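Local coordinates for protein GH62 hydrolase (Scytalidium thermophilum, PDB 4PVA) that probably removes alpha-L-arabinofuranosyl side groups from arabinoxylan, as a family 62 glycoside hydrolase of a thermophilic fungus, at residues N146-P149 with K150-D154. Numbering follows the deposited sequence.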
ATOM      1  N   ASN A 146     -16.817  -6.116 -15.587  1.00 16.26           N
ATOM      2  CA  ASN A 146     -16.971  -7.438 -16.213  1.00 17.12           C
ATOM      3  C   ASN A 146     -16.070  -8.487 -15.622  1.00 16.02           C
ATOM      4  O   ASN A 146     -16.164  -9.644 -16.037  1.00 17.55           O
ATOM      5  CB  ASN A 146     -16.768  -7.344 -17.718  1.00 18.26           C
ATOM      6  CG  ASN A 146     -17.805  -6.469 -18.351  1.00 20.54           C
ATOM      7  OD1 ASN A 146     -18.994  -6.620 -18.059  1.00 22.86           O
ATOM      8  ND2 ASN A 146     -17.373  -5.500 -19.129  1.00 22.05           N
ATOM      9  N   GLY A 147     -15.209  -8.124 -14.667  1.00 14.64           N
ATOM     10  CA  GLY A 147     -14.314  -9.118 -14.082  1.00 13.44           C
ATOM     11  C   GLY A 147     -12.851  -8.907 -14.428  1.00 12.83           C
ATOM     12  O   GLY A 147     -12.412  -7.826 -14.886  1.00 13.06           O
HETATM   13  N   MSE A 148     -12.059  -9.949 -14.228  1.00 12.52           N
HETATM   14  CA  MSE A 148     -10.623  -9.842 -14.413  1.00 12.55           C
HETATM   15  C   MSE A 148     -10.341  -9.530 -15.879  1.00 12.60           C
HETATM   16  O   MSE A 148     -10.774 -10.257 -16.785  1.00 12.81           O
HETATM   17  CB  MSE A 148      -9.928 -11.146 -14.036  1.00 12.46           C
HETATM   18  CG  MSE A 148      -8.428 -10.964 -14.192  1.00 13.23           C
HETATM   19 SE   MSE A 148      -7.437 -12.602 -13.752  0.66 14.01          SE
HETATM   20  CE  MSE A 148      -7.948 -12.831 -11.891  1.00 13.15           C
ATOM     21  N   PRO A 149      -9.573  -8.466 -16.153  1.00 11.91           N
ATOM     22  CA  PRO A 149      -9.192  -8.166 -17.538  1.00 11.93           C
ATOM     23  C   PRO A 149      -8.469  -9.309 -18.228  1.00 12.09           C
ATOM     24  O   PRO A 149      -7.701 -10.055 -17.627  1.00 12.29           O
ATOM     25  CB  PRO A 149      -8.248  -6.989 -17.365  1.00 12.09           C
ATOM     26  CG  PRO A 149      -8.730  -6.310 -16.141  1.00 11.92           C
ATOM     27  CD  PRO A 149      -9.131  -7.422 -15.223  1.00 11.86           C
ATOM     28  N   LYS A 150      -8.697  -9.404 -19.541  1.00 12.75           N
ATOM     29  CA  LYS A 150      -8.050 -10.393 -20.374  1.00 14.03           C
ATOM     30  C   LYS A 150      -6.538 -10.423 -20.214  1.00 12.98           C
ATOM     31  O   LYS A 150      -5.943 -11.479 -20.095  1.00 13.16           O
ATOM     32  CB  LYS A 150      -8.376 -10.119 -21.838  1.00 15.54           C
ATOM     33  CG  LYS A 150      -7.784 -11.169 -22.755  1.00 18.04           C
ATOM     34  CD  LYS A 150      -8.291 -10.986 -24.172  1.00 21.34           C
ATOM     35  CE  LYS A 150      -7.915 -12.161 -25.032  1.00 24.06           C
ATOM     36  NZ  LYS A 150      -6.457 -12.261 -25.212  1.00 25.67           N
ATOM     37  N   ILE A 151      -5.877  -9.264 -20.212  1.00 12.81           N
ATOM     38  CA  ILE A 151      -4.420  -9.255 -20.172  1.00 13.08           C
ATOM     39  C   ILE A 151      -3.908  -9.862 -18.864  1.00 12.39           C
ATOM     40  O   ILE A 151      -2.870 -10.491 -18.826  1.00 13.20           O
ATOM     41  CB  ILE A 151      -3.853  -7.844 -20.405  1.00 13.31           C
ATOM     42  CG1 ILE A 151      -2.353  -7.930 -20.666  1.00 13.99           C
ATOM     43  CG2 ILE A 151      -4.145  -6.903 -19.263  1.00 13.24           C
ATOM     44  CD1 ILE A 151      -1.757  -6.618 -21.176  1.00 14.57           C
ATOM     45  N   ILE A 152      -4.645  -9.656 -17.787  1.00 11.76           N
ATOM     46  CA  ILE A 152      -4.255 -10.189 -16.485  1.00 11.87           C
ATOM     47  C   ILE A 152      -4.547 -11.710 -16.474  1.00 12.06           C
ATOM     48  O   ILE A 152      -3.677 -12.498 -16.124  1.00 12.62           O
ATOM     49  CB  ILE A 152      -4.938  -9.461 -15.323  1.00 11.61           C
ATOM     50  CG1 ILE A 152      -4.572  -7.996 -15.398  1.00 11.51           C
ATOM     51  CG2 ILE A 152      -4.486 -10.036 -13.990  1.00 11.82           C
ATOM     52  CD1 ILE A 152      -5.090  -7.162 -14.255  1.00 11.58           C
ATOM     53  N   ALA A 153      -5.736 -12.144 -16.930  1.00 12.60           N
ATOM     54  CA  ALA A 153      -6.021 -13.579 -17.049  1.00 13.17           C
ATOM     55  C   ALA A 153      -5.012 -14.315 -17.941  1.00 13.55           C
ATOM     56  O   ALA A 153      -4.612 -15.452 -17.646  1.00 14.20           O
ATOM     57  CB  ALA A 153      -7.455 -13.810 -17.549  1.00 13.46           C
ATOM     58  N   ASP A 154      -4.547 -13.647 -18.988  1.00 14.38           N
ATOM     59  CA  ASP A 154      -3.598 -14.272 -19.907  1.00 15.43           C
ATOM     60  C   ASP A 154      -2.204 -14.390 -19.345  1.00 15.64           C
ATOM     61  O   ASP A 154      -1.410 -15.199 -19.831  1.00 17.62           O
ATOM     62  CB  ASP A 154      -3.480 -13.469 -21.191  1.00 16.44           C
ATOM     63  CG  ASP A 154      -4.673 -13.632 -22.126  1.00 17.42           C
ATOM     64  OD1 ASP A 154      -5.530 -14.519 -21.910  1.00 18.53           O
ATOM     65  OD2 ASP A 154      -4.757 -12.810 -23.077  1.00 19.66           O
TER
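The carbonyl O of P149 accepts a hydrogen bond from the backbone N of A153, the bond that opens the first turn of the short helix 150-155, with P149 itself in the N-cap position. In this family's five-bladed beta-propeller, the helix lies in the connection between strand 141-142 and strand 162-168, which belong to successive four-stranded blades. The evidence for the helix start is an i to i+4 geometry: A153 N lies 3.0 Å from P149 O, with an N-H...O angle of 175°. A second, weak bond reaches the same oxygen from I152 N at 3.1 Å, bent to 124°. The next i to i+4 bond, from D154 N to K150 O, continues the helix. Backbone angles change accordingly, from extended at P149 to helical at K150, which marks where the loop after strand 141-142 becomes helix.

Among the side chains, I152 is the one directed back at the loop. I152 CD1 sits 4.2 Å from P149 CD, and the isoleucine runs alongside the proline ring; W161 touches both, and E206 and P207 also meet the proline. M148, present as selenomethionine, lies roughly perpendicular to I152, its SE against CG2. With CG anti to the backbone N (chi1 -178°), its chain carries SE to 3.9 Å from I152 CG2 and 4.0 Å from A153 CB. An alanine in place of I152 would probably leave the proline ring and the selenium without their shared apolar neighbour, and W161 with less to pack on.

E206 OE1 accepts I151 N, tying the helix start to another loop. On its exposed flank, K150 bends at its last torsion, bringing K150 NZ 2.8 Å from D154 OD2 in a salt bridge that uses the oxygen's syn lone pair.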